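Local coordinates for thiamine pyrophosphokinase (Candida albicans, PDB 2G9Z), which catalyses transfer of a diphosphate group from ATP to thiamine, making the cofactor thiamine diphosphate, at residues Ser96-Phe101 and Pro132-Tyr137; Ile290-Gly295 and Met300-Thr305. All blocks are in the same frame, centred on the assembly; numbering follows the deposited sequence.

How the interactions relate
Interaction 1 comes first along the chain and is complete before interaction 2 begins. Their centres lie about 45 Å apart, on opposite sides of the chain's centre, with about 31 Å between nearest atoms. Interaction 1 belongs to the catalytic domain, where it packs helices 93-100 and 132-139, with the Val134 side chain about 13 Å from a bound magnesium ion. Interaction 2 belongs to the vitamin B1 binding domain, at the edge of a five-stranded sheet, and two of its side chains touch the bound thiamine analogue. The same analogue is gripped by Gln151, Asp155 and Arg216 of the second subunit, so the site joins the vitamin-binding part of one chain to the catalytic part of the other.

Interaction 1 of 2, residues Ser96-Phe101 and Pro132-Tyr137; sequences SLYEYF and PDVKTY
Tyr98 reaches from helix 93-100 onto Val134 and Tyr137 of helix 132-139. With CG trans to its own N (chi1 -174°), the ring is sent out of its helix toward helix 132-139. At its root, Tyr98 CB lies 3.8 Å from Val134 CG2. The same methyl sits 3.7 Å from Tyr98 CG and spans CG and both CD atoms over one face of the ring, 27° off the ring normal, a CH-pi contact. Val134 suits the spot because a branched residue can offer CG2 to the face while CG1 stays near Tyr98 CB. Further out, one side of the ring turns to Tyr137: Tyr98 CD1 is 4.0 Å from Tyr137 CD2, and Tyr98 CE1 meets Tyr137 CG at 3.7 Å. Here the edge of Tyr98 points at the face of Tyr137, a T-shaped pair with planes 79° apart. Tyrosine suits position 98 because its flat ring offers a face to Val134 and an edge to Tyr137 at once. Around the pair, Arg115 makes a cation-pi contact with Tyr98 and His141 stacks on Tyr137. The helices follow neighbouring parallel strands 86-90 and 122-125 of the mixed sheet, so the tyrosines join successive strand-helix units of the catalytic domain's alpha/beta fold.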
ATOM      1  N   SER A  96       9.750   0.885  18.334  1.00 23.63           N
ATOM      2  CA  SER A  96      10.291  -0.038  17.345  1.00 24.43           C
ATOM      3  C   SER A  96      11.807  -0.108  17.474  1.00 24.69           C
ATOM      4  O   SER A  96      12.399  -1.190  17.436  1.00 22.89           O
ATOM      5  CB  SER A  96       9.905   0.423  15.935  1.00 23.41           C
ATOM      6  OG  SER A  96       8.497   0.579  15.819  1.00 25.09           O
ATOM      7  N   LEU A  97      12.432   1.057  17.621  1.00 25.91           N
ATOM      8  CA  LEU A  97      13.880   1.128  17.771  1.00 27.10           C
ATOM      9  C   LEU A  97      14.296   0.465  19.078  1.00 27.44           C
ATOM     10  O   LEU A  97      15.250  -0.309  19.118  1.00 28.51           O
ATOM     11  CB  LEU A  97      14.344   2.586  17.775  1.00 25.53           C
ATOM     12  CG  LEU A  97      15.829   2.820  18.069  1.00 24.82           C
ATOM     13  CD1 LEU A  97      16.680   2.119  17.022  1.00 24.18           C
ATOM     14  CD2 LEU A  97      16.118   4.315  18.079  1.00 23.49           C
ATOM     15  N   TYR A  98      13.566   0.778  20.141  1.00 29.28           N
ATOM     16  CA  TYR A  98      13.840   0.232  21.465  1.00 31.01           C
ATOM     17  C   TYR A  98      13.785  -1.297  21.473  1.00 31.88           C
ATOM     18  O   TYR A  98      14.730  -1.957  21.894  1.00 32.50           O
ATOM     19  CB  TYR A  98      12.821   0.782  22.469  1.00 31.22           C
ATOM     20  CG  TYR A  98      13.095   0.409  23.914  1.00 33.75           C
ATOM     21  CD1 TYR A  98      13.900   1.211  24.723  1.00 35.74           C
ATOM     22  CD2 TYR A  98      12.551  -0.752  24.470  1.00 34.02           C
ATOM     23  CE1 TYR A  98      14.156   0.871  26.052  1.00 36.06           C
ATOM     24  CE2 TYR A  98      12.802  -1.104  25.793  1.00 35.58           C
ATOM     25  CZ  TYR A  98      13.604  -0.288  26.579  1.00 37.44           C
ATOM     26  OH  TYR A  98      13.852  -0.629  27.889  1.00 37.52           O
ATOM     27  N   GLU A  99      12.671  -1.846  20.996  1.00 34.41           N
ATOM     28  CA  GLU A  99      12.451  -3.293  20.968  1.00 35.07           C
ATOM     29  C   GLU A  99      13.401  -4.077  20.071  1.00 35.23           C
ATOM     30  O   GLU A  99      13.560  -5.286  20.241  1.00 36.33           O
ATOM     31  CB  GLU A  99      11.004  -3.585  20.559  1.00 37.47           C
ATOM     32  CG  GLU A  99       9.977  -2.861  21.415  1.00 42.17           C
ATOM     33  CD  GLU A  99       8.554  -3.067  20.936  1.00 45.33           C
ATOM     34  OE1 GLU A  99       8.304  -2.908  19.721  1.00 47.21           O
ATOM     35  OE2 GLU A  99       7.682  -3.376  21.776  1.00 47.81           O
ATOM     36  N   TYR A 100      14.030  -3.396  19.118  1.00 34.61           N
ATOM     37  CA  TYR A 100      14.964  -4.047  18.204  1.00 34.79           C
ATOM     38  C   TYR A 100      16.104  -4.708  18.975  1.00 36.94           C
ATOM     39  O   TYR A 100      16.656  -5.723  18.546  1.00 36.97           O
ATOM     40  CB  TYR A 100      15.552  -3.020  17.235  1.00 33.28           C
ATOM     41  CG  TYR A 100      16.512  -3.594  16.220  1.00 31.82           C
ATOM     42  CD1 TYR A 100      16.047  -4.299  15.109  1.00 31.14           C
ATOM     43  CD2 TYR A 100      17.888  -3.412  16.357  1.00 31.34           C
ATOM     44  CE1 TYR A 100      16.927  -4.801  14.158  1.00 31.56           C
ATOM     45  CE2 TYR A 100      18.776  -3.912  15.411  1.00 32.60           C
ATOM     46  CZ  TYR A 100      18.288  -4.604  14.313  1.00 31.72           C
ATOM     47  OH  TYR A 100      19.160  -5.073  13.365  1.00 34.90           O
ATOM     48  N   PHE A 101      16.447  -4.127  20.117  1.00 38.33           N
ATOM     49  CA  PHE A 101      17.536  -4.638  20.936  1.00 39.68           C
ATOM     50  C   PHE A 101      17.112  -5.696  21.953  1.00 41.99           C
ATOM     51  O   PHE A 101      17.960  -6.318  22.593  1.00 43.14           O
ATOM     52  CB  PHE A 101      18.227  -3.466  21.634  1.00 37.61           C
ATOM     53  CG  PHE A 101      18.886  -2.509  20.680  1.00 36.79           C
ATOM     54  CD1 PHE A 101      20.179  -2.738  20.225  1.00 35.53           C
ATOM     55  CD2 PHE A 101      18.191  -1.403  20.194  1.00 36.66           C
ATOM     56  CE1 PHE A 101      20.774  -1.884  19.297  1.00 35.87           C
ATOM     57  CE2 PHE A 101      18.777  -0.541  19.263  1.00 33.23           C
ATOM     58  CZ  PHE A 101      20.067  -0.783  18.815  1.00 35.34           C
ATOM     59  N   PRO A 132       5.574   5.343  27.535  1.00 37.83           N
ATOM     60  CA  PRO A 132       6.190   6.175  28.575  1.00 37.62           C
ATOM     61  C   PRO A 132       7.623   5.740  28.860  1.00 37.01           C
ATOM     62  O   PRO A 132       8.536   6.563  28.910  1.00 37.27           O
ATOM     63  CB  PRO A 132       5.272   5.956  29.772  1.00 38.53           C
ATOM     64  CG  PRO A 132       3.936   5.789  29.127  1.00 39.45           C
ATOM     65  CD  PRO A 132       4.254   4.856  27.975  1.00 39.15           C
ATOM     66  N   ASP A 133       7.801   4.435  29.042  1.00 36.36           N
ATOM     67  CA  ASP A 133       9.107   3.851  29.318  1.00 37.41           C
ATOM     68  C   ASP A 133      10.138   4.161  28.241  1.00 35.01           C
ATOM     69  O   ASP A 133      11.253   4.592  28.539  1.00 34.59           O
ATOM     70  CB  ASP A 133       8.975   2.336  29.473  1.00 39.62           C
ATOM     71  CG  ASP A 133       8.679   1.924  30.898  1.00 44.38           C
ATOM     72  OD1 ASP A 133       7.834   2.579  31.546  1.00 46.58           O
ATOM     73  OD2 ASP A 133       9.289   0.938  31.366  1.00 47.12           O
ATOM     74  N   VAL A 134       9.771   3.921  26.986  1.00 32.53           N
ATOM     75  CA  VAL A 134      10.678   4.183  25.877  1.00 29.81           C
ATOM     76  C   VAL A 134      10.971   5.674  25.843  1.00 28.97           C
ATOM     77  O   VAL A 134      12.122   6.090  25.735  1.00 28.70           O
ATOM     78  CB  VAL A 134      10.047   3.746  24.533  1.00 29.16           C
ATOM     79  CG1 VAL A 134      10.903   4.217  23.365  1.00 26.32           C
ATOM     80  CG2 VAL A 134       9.905   2.232  24.510  1.00 29.58           C
ATOM     81  N   LYS A 135       9.912   6.466  25.950  1.00 28.97           N
ATOM     82  CA  LYS A 135      10.023   7.913  25.930  1.00 31.37           C
ATOM     83  C   LYS A 135      11.039   8.374  26.971  1.00 31.57           C
ATOM     84  O   LYS A 135      12.003   9.065  26.649  1.00 30.78           O
ATOM     85  CB  LYS A 135       8.650   8.530  26.204  1.00 32.99           C
ATOM     86  CG  LYS A 135       8.621  10.046  26.264  1.00 34.33           C
ATOM     87  CD  LYS A 135       7.190  10.544  26.439  1.00 36.94           C
ATOM     88  CE  LYS A 135       6.509   9.871  27.635  1.00 38.77           C
ATOM     89  NZ  LYS A 135       5.073  10.243  27.764  1.00 37.31           N
ATOM     90  N   THR A 136      10.830   7.974  28.220  1.00 31.74           N
ATOM     91  CA  THR A 136      11.743   8.357  29.285  1.00 32.01           C
ATOM     92  C   THR A 136      13.150   7.827  29.011  1.00 31.63           C
ATOM     93  O   THR A 136      14.136   8.520  29.257  1.00 33.24           O
ATOM     94  CB  THR A 136      11.242   7.846  30.657  1.00 32.26           C
ATOM     95  OG1 THR A 136      11.034   6.430  30.601  1.00 35.81           O
ATOM     96  CG2 THR A 136       9.930   8.523  31.022  1.00 31.08           C
ATOM     97  N   TYR A 137      13.245   6.612  28.481  1.00 31.13           N
ATOM     98  CA  TYR A 137      14.547   6.026  28.183  1.00 29.49           C
ATOM     99  C   TYR A 137      15.380   6.909  27.261  1.00 29.46           C
ATOM    100  O   TYR A 137      16.503   7.285  27.599  1.00 30.98           O
ATOM    101  CB  TYR A 137      14.397   4.651  27.532  1.00 29.53           C
ATOM    102  CG  TYR A 137      15.730   4.046  27.162  1.00 28.13           C
ATOM    103  CD1 TYR A 137      16.507   3.388  28.115  1.00 28.56           C
ATOM    104  CD2 TYR A 137      16.248   4.191  25.878  1.00 27.09           C
ATOM    105  CE1 TYR A 137      17.771   2.892  27.797  1.00 28.93           C
ATOM    106  CE2 TYR A 137      17.509   3.702  25.549  1.00 29.23           C
ATOM    107  CZ  TYR A 137      18.265   3.055  26.513  1.00 30.35           C
ATOM    108  OH  TYR A 137      19.520   2.587  26.196  1.00 31.05           O
TER

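Interaction 2 of 2, residues Ile290-Gly295 and Met300-Thr305; sequences ILNSYG and MRNWKT. With VNP (3-[(4-amino-2-methylpyrimidin-5-yl)methyl]-5-(2-{[hydroxy(phosphonoamino)phosphoryl]oxy}ethyl)-4-methyl-1,3-thiazol-3-I um), chain N.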
ATOM      1  N   ILE A 290       3.238   8.036 -19.622  1.00 23.73           N
ATOM      2  CA  ILE A 290       3.827   7.276 -20.719  1.00 22.81           C
ATOM      3  C   ILE A 290       5.186   6.763 -20.280  1.00 21.10           C
ATOM      4  O   ILE A 290       6.020   7.536 -19.815  1.00 20.12           O
ATOM      5  CB  ILE A 290       4.045   8.147 -21.975  1.00 25.09           C
ATOM      6  CG1 ILE A 290       2.775   8.927 -22.311  1.00 25.06           C
ATOM      7  CG2 ILE A 290       4.449   7.259 -23.147  1.00 25.34           C
ATOM      8  CD1 ILE A 290       1.609   8.068 -22.690  1.00 29.69           C
ATOM      9  N   LEU A 291       5.414   5.465 -20.448  1.00 20.20           N
ATOM     10  CA  LEU A 291       6.682   4.867 -20.050  1.00 18.35           C
ATOM     11  C   LEU A 291       7.482   4.230 -21.187  1.00 18.11           C
ATOM     12  O   LEU A 291       6.926   3.701 -22.149  1.00 19.23           O
ATOM     13  CB  LEU A 291       6.439   3.799 -18.981  1.00 16.95           C
ATOM     14  CG  LEU A 291       5.764   4.189 -17.661  1.00 18.83           C
ATOM     15  CD1 LEU A 291       5.398   2.925 -16.883  1.00 15.37           C
ATOM     16  CD2 LEU A 291       6.690   5.073 -16.857  1.00 16.55           C
ATOM     17  N   ASN A 292       8.799   4.293 -21.047  1.00 18.75           N
ATOM     18  CA  ASN A 292       9.739   3.685 -21.977  1.00 19.05           C
ATOM     19  C   ASN A 292      10.826   3.121 -21.085  1.00 18.83           C
ATOM     20  O   ASN A 292      11.481   3.866 -20.367  1.00 20.25           O
ATOM     21  CB  ASN A 292      10.349   4.715 -22.929  1.00 18.67           C
ATOM     22  CG  ASN A 292       9.407   5.107 -24.044  1.00 21.34           C
ATOM     23  OD1 ASN A 292       8.895   4.253 -24.769  1.00 21.46           O
ATOM     24  ND2 ASN A 292       9.179   6.406 -24.195  1.00 25.81           N
ATOM     25  N   SER A 293      11.002   1.806 -21.101  1.00 18.35           N
ATOM     26  CA  SER A 293      12.029   1.204 -20.263  1.00 17.41           C
ATOM     27  C   SER A 293      13.033   0.412 -21.080  1.00 17.35           C
ATOM     28  O   SER A 293      12.718  -0.086 -22.158  1.00 19.24           O
ATOM     29  CB  SER A 293      11.402   0.291 -19.204  1.00 15.45           C
ATOM     30  OG  SER A 293      10.738  -0.814 -19.788  1.00 16.32           O
ATOM     31  N   TYR A 294      14.251   0.323 -20.559  1.00 15.94           N
ATOM     32  CA  TYR A 294      15.328  -0.428 -21.197  1.00 16.88           C
ATOM     33  C   TYR A 294      16.027  -1.173 -20.066  1.00 15.16           C
ATOM     34  O   TYR A 294      16.669  -0.554 -19.220  1.00 16.09           O
ATOM     35  CB  TYR A 294      16.306   0.530 -21.883  1.00 18.66           C
ATOM     36  CG  TYR A 294      15.622   1.524 -22.791  1.00 22.80           C
ATOM     37  CD1 TYR A 294      15.364   1.222 -24.132  1.00 24.56           C
ATOM     38  CD2 TYR A 294      15.175   2.747 -22.293  1.00 23.15           C
ATOM     39  CE1 TYR A 294      14.670   2.118 -24.951  1.00 25.47           C
ATOM     40  CE2 TYR A 294      14.482   3.641 -23.098  1.00 27.33           C
ATOM     41  CZ  TYR A 294      14.232   3.323 -24.423  1.00 25.43           C
ATOM     42  OH  TYR A 294      13.535   4.216 -25.204  1.00 28.57           O
ATOM     43  N   GLY A 295      15.885  -2.493 -20.034  1.00 13.78           N
ATOM     44  CA  GLY A 295      16.519  -3.257 -18.975  1.00 14.57           C
ATOM     45  C   GLY A 295      15.566  -4.036 -18.085  1.00 13.94           C
ATOM     46  O   GLY A 295      16.003  -4.795 -17.227  1.00 16.89           O
ATOM     47  N   MET A 300       8.880  -1.577 -21.618  1.00 17.94           N
ATOM     48  CA  MET A 300       7.771  -0.841 -22.197  1.00 18.19           C
ATOM     49  C   MET A 300       8.260   0.238 -23.153  1.00 18.56           C
ATOM     50  O   MET A 300       9.338   0.805 -22.979  1.00 17.66           O
ATOM     51  CB  MET A 300       6.946  -0.203 -21.070  1.00 18.52           C
ATOM     52  CG  MET A 300       6.251  -1.213 -20.153  1.00 16.74           C
ATOM     53  SD  MET A 300       5.998  -0.616 -18.443  1.00 17.16           S
ATOM     54  CE  MET A 300       7.625  -0.879 -17.772  1.00 19.99           C
ATOM     55  N   ARG A 301       7.463   0.503 -24.177  1.00 19.91           N
ATOM     56  CA  ARG A 301       7.774   1.544 -25.141  1.00 20.65           C
ATOM     57  C   ARG A 301       6.460   2.271 -25.376  1.00 18.06           C
ATOM     58  O   ARG A 301       5.478   1.659 -25.782  1.00 19.09           O
ATOM     59  CB  ARG A 301       8.316   0.943 -26.448  1.00 20.56           C
ATOM     60  CG  ARG A 301       9.624   0.158 -26.267  1.00 22.90           C
ATOM     61  CD  ARG A 301      10.676   1.005 -25.559  1.00 23.74           C
ATOM     62  NE  ARG A 301      11.666   0.191 -24.859  1.00 22.17           N
ATOM     63  CZ  ARG A 301      12.585  -0.559 -25.458  1.00 23.54           C
ATOM     64  NH1 ARG A 301      12.653  -0.603 -26.788  1.00 22.00           N
ATOM     65  NH2 ARG A 301      13.427  -1.279 -24.727  1.00 18.30           N
ATOM     66  N   ASN A 302       6.438   3.567 -25.078  1.00 20.00           N
ATOM     67  CA  ASN A 302       5.239   4.382 -25.250  1.00 20.69           C
ATOM     68  C   ASN A 302       4.025   3.711 -24.607  1.00 21.68           C
ATOM     69  O   ASN A 302       2.909   3.791 -25.120  1.00 21.50           O
ATOM     70  CB  ASN A 302       4.990   4.612 -26.740  1.00 22.86           C
ATOM     71  CG  ASN A 302       6.140   5.346 -27.408  1.00 25.91           C
ATOM     72  OD1 ASN A 302       6.469   6.474 -27.041  1.00 27.01           O
ATOM     73  ND2 ASN A 302       6.761   4.705 -28.389  1.00 25.39           N
ATOM     74  N   TRP A 303       4.264   3.066 -23.468  1.00 21.11           N
ATOM     75  CA  TRP A 303       3.234   2.345 -22.730  1.00 20.98           C
ATOM     76  C   TRP A 303       2.548   3.268 -21.722  1.00 21.68           C
ATOM     77  O   TRP A 303       3.191   3.759 -20.786  1.00 20.83           O
ATOM     78  CB  TRP A 303       3.886   1.167 -22.007  1.00 20.37           C
ATOM     79  CG  TRP A 303       2.959   0.069 -21.623  1.00 20.69           C
ATOM     80  CD1 TRP A 303       2.382  -0.848 -22.453  1.00 20.57           C
ATOM     81  CD2 TRP A 303       2.539  -0.268 -20.296  1.00 19.40           C
ATOM     82  NE1 TRP A 303       1.634  -1.741 -21.724  1.00 22.64           N
ATOM     83  CE2 TRP A 303       1.712  -1.407 -20.397  1.00 21.21           C
ATOM     84  CE3 TRP A 303       2.786   0.280 -19.031  1.00 20.21           C
ATOM     85  CZ2 TRP A 303       1.127  -2.011 -19.278  1.00 19.88           C
ATOM     86  CZ3 TRP A 303       2.204  -0.317 -17.918  1.00 17.88           C
ATOM     87  CH2 TRP A 303       1.385  -1.451 -18.051  1.00 21.55           C
ATOM     88  N   LYS A 304       1.248   3.491 -21.915  1.00 21.16           N
ATOM     89  CA  LYS A 304       0.460   4.368 -21.044  1.00 21.18           C
ATOM     90  C   LYS A 304      -0.038   3.638 -19.805  1.00 20.32           C
ATOM     91  O   LYS A 304      -0.715   2.612 -19.905  1.00 19.27           O
ATOM     92  CB  LYS A 304      -0.749   4.925 -21.799  1.00 23.07           C
ATOM     93  CG  LYS A 304      -0.413   5.641 -23.088  1.00 27.53           C
ATOM     94  CD  LYS A 304      -1.672   6.054 -23.824  1.00 30.03           C
ATOM     95  CE  LYS A 304      -1.347   6.616 -25.196  1.00 34.00           C
ATOM     96  NZ  LYS A 304      -2.583   6.914 -25.976  1.00 36.77           N
ATOM     97  N   THR A 305       0.284   4.182 -18.638  1.00 19.05           N
ATOM     98  CA  THR A 305      -0.123   3.563 -17.387  1.00 18.08           C
ATOM     99  C   THR A 305      -0.932   4.496 -16.485  1.00 17.72           C
ATOM    100  O   THR A 305      -0.681   5.702 -16.423  1.00 18.14           O
ATOM    101  CB  THR A 305       1.106   3.061 -16.601  1.00 16.14           C
ATOM    102  OG1 THR A 305       0.665   2.336 -15.444  1.00 15.72           O
ATOM    103  CG2 THR A 305       1.990   4.234 -16.167  1.00 16.49           C
TER
HETATM  104  O2G VNP N 601       5.359 -13.899 -10.262  1.00 23.52           O
HETATM  105  PG  VNP N 601       4.889 -13.116  -8.940  1.00 22.16           P
HETATM  106  O3G VNP N 601       5.713 -11.904  -8.725  1.00 24.39           O
HETATM  107  O1G VNP N 601       5.044 -14.165  -7.730  1.00 26.22           O
HETATM  108  N3B VNP N 601       3.311 -12.759  -9.091  1.00 20.41           N
HETATM  109  PB  VNP N 601       2.454 -13.863  -9.917  1.00 20.46           P
HETATM  110  O2B VNP N 601       1.016 -13.544  -9.774  1.00 19.71           O
HETATM  111  O1B VNP N 601       2.906 -15.205  -9.487  1.00 19.22           O
HETATM  112  O1  VNP N 601       2.904 -13.648 -11.449  1.00 21.01           O
HETATM  113  C7  VNP N 601       2.718 -12.428 -12.177  1.00 21.45           C
HETATM  114  C12 VNP N 601       2.588 -12.822 -13.649  1.00 20.34           C
HETATM  115  C11 VNP N 601       2.522 -11.684 -14.672  1.00 19.11           C
HETATM  116  C10 VNP N 601       3.844 -10.988 -15.004  1.00 15.29           C
HETATM  117  CM4 VNP N 601       5.194 -11.708 -14.951  1.00 13.85           C
HETATM  118  S1  VNP N 601       1.484 -10.237 -14.280  1.00 19.00           S
HETATM  119  C9  VNP N 601       2.512  -9.150 -15.188  1.00 17.22           C
HETATM  120  N5  VNP N 601       3.722  -9.696 -15.324  1.00 16.83           N
HETATM  121  C7A VNP N 601       4.902  -8.908 -15.717  1.00 14.78           C
HETATM  122  C5A VNP N 601       4.569  -7.687 -16.579  1.00 14.36           C
HETATM  123  C6A VNP N 601       4.916  -6.449 -16.052  1.00 14.36           C
HETATM  124  N1A VNP N 601       4.755  -5.341 -16.752  1.00 15.72           N
HETATM  125  C2A VNP N 601       4.250  -5.378 -17.993  1.00 13.40           C
HETATM  126  CM2 VNP N 601       4.112  -4.079 -18.791  1.00 16.52           C
HETATM  127  N3A VNP N 601       3.893  -6.547 -18.541  1.00 12.71           N
HETATM  128  C4A VNP N 601       4.039  -7.697 -17.866  1.00 14.92           C
HETATM  129  N4A VNP N 601       3.676  -8.837 -18.449  1.00 17.29           N
HETATM  130  O   HOH W   1       8.916   7.648 -26.886  0.84 28.34           O
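The guanidinium of Arg301 has Tyr294 over one face and the carbonyl oxygen of Ser293 at its edge. Tyr294 CE1 lies above the centre of the group, 3.4 Å from Arg301 CZ, with the two planes 28° from parallel. At the edge, Arg301 NE and NH2 converge on Ser293 O, each at 2.9 Å, a forked pair of bonds that fixes the rotation of the guanidinium; arginine suits this place because it offers two N-H groups in one plane. On the indole of Trp303, Met300 CG and the pyrimidine methyl of the thiamine analogue share a face, Trp303 CZ2 coming 3.7 Å from VNP CM2, while Leu291 CD1 lies at the ring's edge. The side-chain amides of Asn292 and Asn302 have planes 87° apart, and a water links Asn292 ND2 to Asn302 OD1. Asn302 N donates to Asn292 OD1 at 2.6 Å, from above the carbonyl plane. Ser293 OG, set between backbone N and carbonyl carbon (chi1 64°), accepts a hydrogen bond from Met300 N at 2.7 Å and is also hydrogen-bonded to Asp299 OD1, so a small hydroxyl ties the strands together beside the turn. The main chains pair through Leu291 N to Trp303 O at 2.8 Å and Trp303 N to Leu291 O at 3.0 Å; Ser293 N to Met300 O carries the pairing past the bulge. Asn302 and Trp303 both face Leu291, which makes a G1 beta bulge; Asn302 has the left-handed backbone that asparagine accepts readily. The whole is a bulged antiparallel hairpin at the edge of the vitamin B1 binding domain's five-stranded sheet. Met300 and Trp303 receive the analogue's pyrimidine methyl, in a pocket that also includes Val24; thiamine itself probably binds the same way.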